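Local coordinates for protein PurR transcriptional regulator (Vibrio parahaemolyticus, PDB 3D8U) that probably acts as a LacI/PurR-family DNA-binding transcriptional regulator, here represented by its periplasmic-binding-protein-like region, at residues B[61-75]-B[83-97]. Sequence-based numbering, arbitrary orientation.
Sequences AGVVLFGSEHSQRTH and TPVLEIAELSSKASY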
loop_
_atom_site.group_PDB
_atom_site.type_symbol
_atom_site.label_atom_id
_atom_site.label_comp_id
_atom_site.label_asym_id
_atom_site.label_seq_id
_atom_site.Cartn_x
_atom_site.Cartn_y
_atom_site.Cartn_z
ATOM N N ALA B 61 17.208 -15.880 18.637
ATOM C CA ALA B 61 17.601 -15.556 17.258
ATOM C C ALA B 61 18.110 -14.120 17.122
ATOM O O ALA B 61 18.834 -13.631 17.994
ATOM C CB ALA B 61 16.478 -15.862 16.271
ATOM N N GLY B 62 17.747 -13.461 16.022
ATOM C CA GLY B 62 18.062 -12.054 15.816
ATOM C C GLY B 62 16.807 -11.267 15.506
ATOM O O GLY B 62 15.753 -11.844 15.247
ATOM N N VAL B 63 16.921 -9.946 15.526
ATOM C CA VAL B 63 15.798 -9.064 15.232
ATOM C C VAL B 63 16.200 -8.012 14.197
ATOM O O VAL B 63 17.345 -7.557 14.180
ATOM C CB VAL B 63 15.244 -8.409 16.530
ATOM C CG1 VAL B 63 16.373 -7.863 17.401
ATOM C CG2 VAL B 63 14.203 -7.331 16.225
ATOM N N VAL B 64 15.261 -7.631 13.334
ATOM C CA VAL B 64 15.555 -6.673 12.262
ATOM C C VAL B 64 14.603 -5.482 12.301
ATOM O O VAL B 64 13.391 -5.653 12.414
ATOM C CB VAL B 64 15.611 -7.361 10.865
ATOM C CG1 VAL B 64 14.577 -8.449 10.765
ATOM C CG2 VAL B 64 15.441 -6.363 9.741
ATOM N N LEU B 65 15.181 -4.282 12.220
ATOM C CA LEU B 65 14.456 -3.033 12.456
ATOM C C LEU B 65 14.652 -1.983 11.371
ATOM O O LEU B 65 15.744 -1.835 10.818
ATOM C CB LEU B 65 14.882 -2.419 13.788
ATOM C CG LEU B 65 14.676 -3.211 15.074
ATOM C CD1 LEU B 65 14.989 -2.305 16.243
ATOM C CD2 LEU B 65 13.259 -3.751 15.180
ATOM N N PHE B 66 13.589 -1.237 11.100
ATOM C CA PHE B 66 13.640 -0.139 10.158
ATOM C C PHE B 66 14.039 1.145 10.863
ATOM O O PHE B 66 13.731 1.332 12.042
ATOM C CB PHE B 66 12.279 0.017 9.499
ATOM C CG PHE B 66 11.999 -1.028 8.477
ATOM C CD1 PHE B 66 11.944 -0.698 7.130
ATOM C CD2 PHE B 66 11.813 -2.351 8.851
ATOM C CE1 PHE B 66 11.693 -1.668 6.155
ATOM C CE2 PHE B 66 11.573 -3.335 7.889
ATOM C CZ PHE B 66 11.510 -2.988 6.534
ATOM N N GLY B 67 14.738 2.021 10.141
ATOM C CA GLY B 67 15.149 3.326 10.667
ATOM C C GLY B 67 16.305 3.262 11.647
ATOM O O GLY B 67 16.555 2.234 12.275
ATOM N N SER B 68 17.020 4.371 11.777
ATOM C CA SER B 68 18.148 4.439 12.688
ATOM C C SER B 68 17.731 4.989 14.042
ATOM O O SER B 68 18.334 4.643 15.057
ATOM C CB SER B 68 19.261 5.296 12.094
ATOM O OG SER B 68 20.187 5.677 13.101
ATOM N N GLU B 69 16.717 5.855 14.053
ATOM C CA GLU B 69 16.236 6.479 15.288
ATOM C C GLU B 69 15.513 5.446 16.140
ATOM O O GLU B 69 14.591 4.790 15.653
ATOM C CB GLU B 69 15.312 7.660 14.980
ATOM N N HIS B 70 15.953 5.286 17.394
ATOM C CA HIS B 70 15.384 4.291 18.329
ATOM C C HIS B 70 15.349 4.760 19.786
ATOM O O HIS B 70 15.375 5.960 20.056
ATOM C CB HIS B 70 16.099 2.937 18.209
ATOM C CG HIS B 70 16.043 2.355 16.833
ATOM N ND1 HIS B 70 14.877 1.872 16.277
ATOM C CD2 HIS B 70 17.000 2.209 15.887
ATOM C CE1 HIS B 70 15.122 1.442 15.052
ATOM N NE2 HIS B 70 16.402 1.639 14.791
ATOM N N SER B 71 15.294 3.811 20.717
ATOM C CA SER B 71 14.968 4.121 22.109
ATOM C C SER B 71 16.019 3.605 23.084
ATOM O O SER B 71 16.542 2.503 22.910
ATOM C CB SER B 71 13.625 3.487 22.463
ATOM O OG SER B 71 13.017 2.892 21.325
ATOM N N GLN B 72 16.307 4.388 24.124
ATOM C CA GLN B 72 17.220 3.956 25.182
ATOM C C GLN B 72 16.959 2.497 25.552
ATOM O O GLN B 72 17.858 1.664 25.474
ATOM C CB GLN B 72 17.096 4.854 26.417
ATOM N N ARG B 73 15.718 2.187 25.912
ATOM C CA ARG B 73 15.354 0.830 26.304
ATOM C C ARG B 73 15.533 -0.198 25.189
ATOM O O ARG B 73 15.893 -1.340 25.469
ATOM C CB ARG B 73 13.936 0.773 26.877
ATOM N N THR B 74 15.287 0.185 23.935
ATOM C CA THR B 74 15.578 -0.733 22.833
ATOM C C THR B 74 17.083 -0.902 22.747
ATOM O O THR B 74 17.596 -2.016 22.826
ATOM C CB THR B 74 14.993 -0.305 21.439
ATOM O OG1 THR B 74 15.313 1.063 21.152
ATOM C CG2 THR B 74 13.480 -0.515 21.374
ATOM N N HIS B 75 17.786 0.219 22.625
ATOM C CA HIS B 75 19.233 0.212 22.538
ATOM C C HIS B 75 19.835 -0.617 23.667
ATOM O O HIS B 75 20.856 -1.276 23.471
ATOM C CB HIS B 75 19.789 1.636 22.570
ATOM C CG HIS B 75 19.560 2.408 21.308
ATOM N ND1 HIS B 75 20.124 2.049 20.102
ATOM C CD2 HIS B 75 18.848 3.536 21.069
ATOM C CE1 HIS B 75 19.756 2.914 19.173
ATOM N NE2 HIS B 75 18.983 3.827 19.734
ATOM N N THR B 83 22.123 -10.503 21.068
ATOM C CA THR B 83 21.558 -11.008 19.817
ATOM C C THR B 83 21.762 -9.991 18.695
ATOM O O THR B 83 21.842 -8.789 18.964
ATOM C CB THR B 83 20.054 -11.304 19.950
ATOM O OG1 THR B 83 19.382 -10.144 20.452
ATOM C CG2 THR B 83 19.815 -12.490 20.883
ATOM N N PRO B 84 21.840 -10.470 17.437
ATOM C CA PRO B 84 22.171 -9.636 16.271
ATOM C C PRO B 84 21.010 -8.775 15.747
ATOM O O PRO B 84 19.850 -9.184 15.828
ATOM C CB PRO B 84 22.592 -10.665 15.205
ATOM C CG PRO B 84 22.540 -12.036 15.894
ATOM C CD PRO B 84 21.615 -11.873 17.043
ATOM N N VAL B 85 21.350 -7.601 15.206
ATOM C CA VAL B 85 20.375 -6.597 14.739
ATOM C C VAL B 85 20.658 -6.095 13.320
ATOM O O VAL B 85 21.808 -5.774 12.978
ATOM C CB VAL B 85 20.311 -5.349 15.681
ATOM C CG1 VAL B 85 19.261 -5.519 16.769
ATOM C CG2 VAL B 85 21.676 -5.047 16.289
ATOM N N LEU B 86 19.601 -6.008 12.508
ATOM C CA LEU B 86 19.697 -5.427 11.158
ATOM C C LEU B 86 18.786 -4.201 10.957
ATOM O O LEU B 86 17.562 -4.318 10.842
ATOM C CB LEU B 86 19.408 -6.483 10.078
ATOM C CG LEU B 86 20.003 -6.353 8.662
ATOM C CD1 LEU B 86 19.309 -7.317 7.717
ATOM C CD2 LEU B 86 19.915 -4.960 8.096
ATOM N N GLU B 87 19.392 -3.022 10.903
ATOM C CA GLU B 87 18.645 -1.822 10.569
ATOM C C GLU B 87 18.451 -1.747 9.062
ATOM O O GLU B 87 19.401 -1.885 8.302
ATOM C CB GLU B 87 19.357 -0.583 11.115
ATOM C CG GLU B 87 19.013 -0.303 12.587
ATOM C CD GLU B 87 20.064 0.525 13.330
ATOM O OE1 GLU B 87 21.279 0.360 13.057
ATOM O OE2 GLU B 87 19.668 1.324 14.213
ATOM N N ILE B 88 17.210 -1.587 8.624
ATOM C CA ILE B 88 16.973 -1.201 7.242
ATOM C C ILE B 88 17.052 0.310 7.283
ATOM O O ILE B 88 16.065 0.996 7.568
ATOM C CB ILE B 88 15.615 -1.664 6.676
ATOM C CG1 ILE B 88 15.301 -3.120 7.068
ATOM C CG2 ILE B 88 15.571 -1.458 5.169
ATOM C CD1 ILE B 88 16.363 -4.183 6.675
ATOM N N ALA B 89 18.260 0.805 7.040
ATOM C CA ALA B 89 18.599 2.192 7.243
ATOM C C ALA B 89 19.914 2.505 6.516
ATOM O O ALA B 89 20.678 1.583 6.201
ATOM C CB ALA B 89 18.710 2.494 8.741
ATOM N N GLU B 90 20.152 3.797 6.255
ATOM C CA GLU B 90 21.296 4.265 5.464
ATOM C C GLU B 90 22.542 4.260 6.311
ATOM O O GLU B 90 23.557 3.682 5.940
ATOM C CB GLU B 90 21.045 5.685 4.937
ATOM C CG GLU B 90 19.768 5.810 4.093
ATOM C CD GLU B 90 19.398 7.242 3.724
ATOM O OE1 GLU B 90 18.804 7.945 4.576
ATOM O OE2 GLU B 90 19.675 7.644 2.573
ATOM N N LEU B 91 22.445 4.933 7.448
ATOM C CA LEU B 91 23.461 4.902 8.479
ATOM C C LEU B 91 22.904 4.046 9.613
ATOM O O LEU B 91 21.680 3.885 9.725
ATOM C CB LEU B 91 23.794 6.330 8.940
ATOM C CG LEU B 91 22.924 7.127 9.932
ATOM C CD1 LEU B 91 23.469 8.566 10.068
ATOM C CD2 LEU B 91 21.422 7.145 9.592
ATOM N N SER B 92 23.787 3.488 10.437
ATOM C CA SER B 92 23.361 2.588 11.508
ATOM C C SER B 92 23.798 3.043 12.902
ATOM O O SER B 92 24.987 3.258 13.153
ATOM C CB SER B 92 23.859 1.171 11.238
ATOM O OG SER B 92 25.256 1.093 11.428
ATOM N N SER B 93 22.828 3.178 13.804
ATOM C CA SER B 93 23.092 3.525 15.198
ATOM C C SER B 93 23.900 2.416 15.864
ATOM O O SER B 93 24.103 1.360 15.264
ATOM C CB SER B 93 21.776 3.755 15.947
ATOM O OG SER B 93 20.936 2.612 15.896
ATOM N N LYS B 94 24.359 2.658 17.092
ATOM C CA LYS B 94 25.188 1.702 17.846
ATOM C C LYS B 94 26.097 0.842 16.946
ATOM O O LYS B 94 25.682 -0.193 16.416
ATOM C CB LYS B 94 24.325 0.838 18.773
ATOM N N ALA B 95 27.343 1.296 16.807
ATOM C CA ALA B 95 28.334 0.795 15.833
ATOM C C ALA B 95 28.192 -0.650 15.341
ATOM O O ALA B 95 28.205 -0.904 14.132
ATOM C CB ALA B 95 29.765 1.053 16.346
ATOM N N SER B 96 28.053 -1.581 16.283
ATOM C CA SER B 96 28.018 -3.010 15.978
ATOM C C SER B 96 26.612 -3.505 15.590
ATOM O O SER B 96 26.154 -4.555 16.054
ATOM C CB SER B 96 28.587 -3.807 17.155
ATOM O OG SER B 96 29.452 -4.838 16.709
ATOM N N TYR B 97 25.940 -2.733 14.737
ATOM C CA TYR B 97 24.656 -3.112 14.152
ATOM C C TYR B 97 24.882 -3.450 12.678
ATOM O O TYR B 97 25.522 -2.674 11.957
ATOM C CB TYR B 97 23.664 -1.949 14.263
ATOM C CG TYR B 97 22.951 -1.786 15.599
ATOM C CD1 TYR B 97 23.493 -2.280 16.787
ATOM C CD2 TYR B 97 21.741 -1.092 15.671
ATOM C CE1 TYR B 97 22.826 -2.117 18.008
ATOM C CE2 TYR B 97 21.072 -0.916 16.882
ATOM C CZ TYR B 97 21.615 -1.431 18.046
ATOM O OH TYR B 97 20.948 -1.259 19.244
#
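Glu87 OE2 sits at the meeting point of the two segments: Ser93 OG hydrogen-bonds to it from within the same segment, and the His70 ring approaches from across, with His70 NE2 3.3 Å from Glu87 OE2. The oxygen comes to the edge of that ring, near its plane, and the carboxylate and imidazole planes are 24° apart. His70 NE2 also makes a weak bond to Gly67 O, bent to 125° at the hydrogen, while its ND1 bonds Glu48 of helix 45-56; the bond from ND1 is the firmer hold on the ring, and the one from NE2 adds weakly to it. Glu87 gets there with CG anti to its carbonyl carbon (chi1 -84°) and the chain extended beyond.

Leading up to this polar cluster, strands 63-66 and 85-88 run parallel, 21° apart. Five backbone hydrogen bonds join the strands and their flanking residues, the first from Val63 N to Pro84 O and the last from Gly67 N to Ile88 O. On the face bearing Val64, Leu86, Phe66 and Ile88, the CG1 of Ile88 lies over the centre of the Phe66 ring in a CH-pi contact, 3.7 Å from the centroid. Ile88 CD1 reaches Val64 CG2 at 3.9 Å, while Phe21 meets the Phe66 ring edge-to-face. Helix 236-251 packs on Leu86 and Ile88.

On the opposite face, Val63 CG1 touches Val85 CG1 at 3.8 Å.

This is the beta-alpha-beta crossover through helix 72-80, within the parallel sheet of a periplasmic-binding-protein-like lobe. One face is apolar throughout, whereas the other mixes Val63, Val85 and Leu65 with the carboxylate of Glu87. The Ser93 hydroxyl would probably help to stabilise negative charge there, and its bond ties the loop after strand 85-88 back to that strand, beside His70.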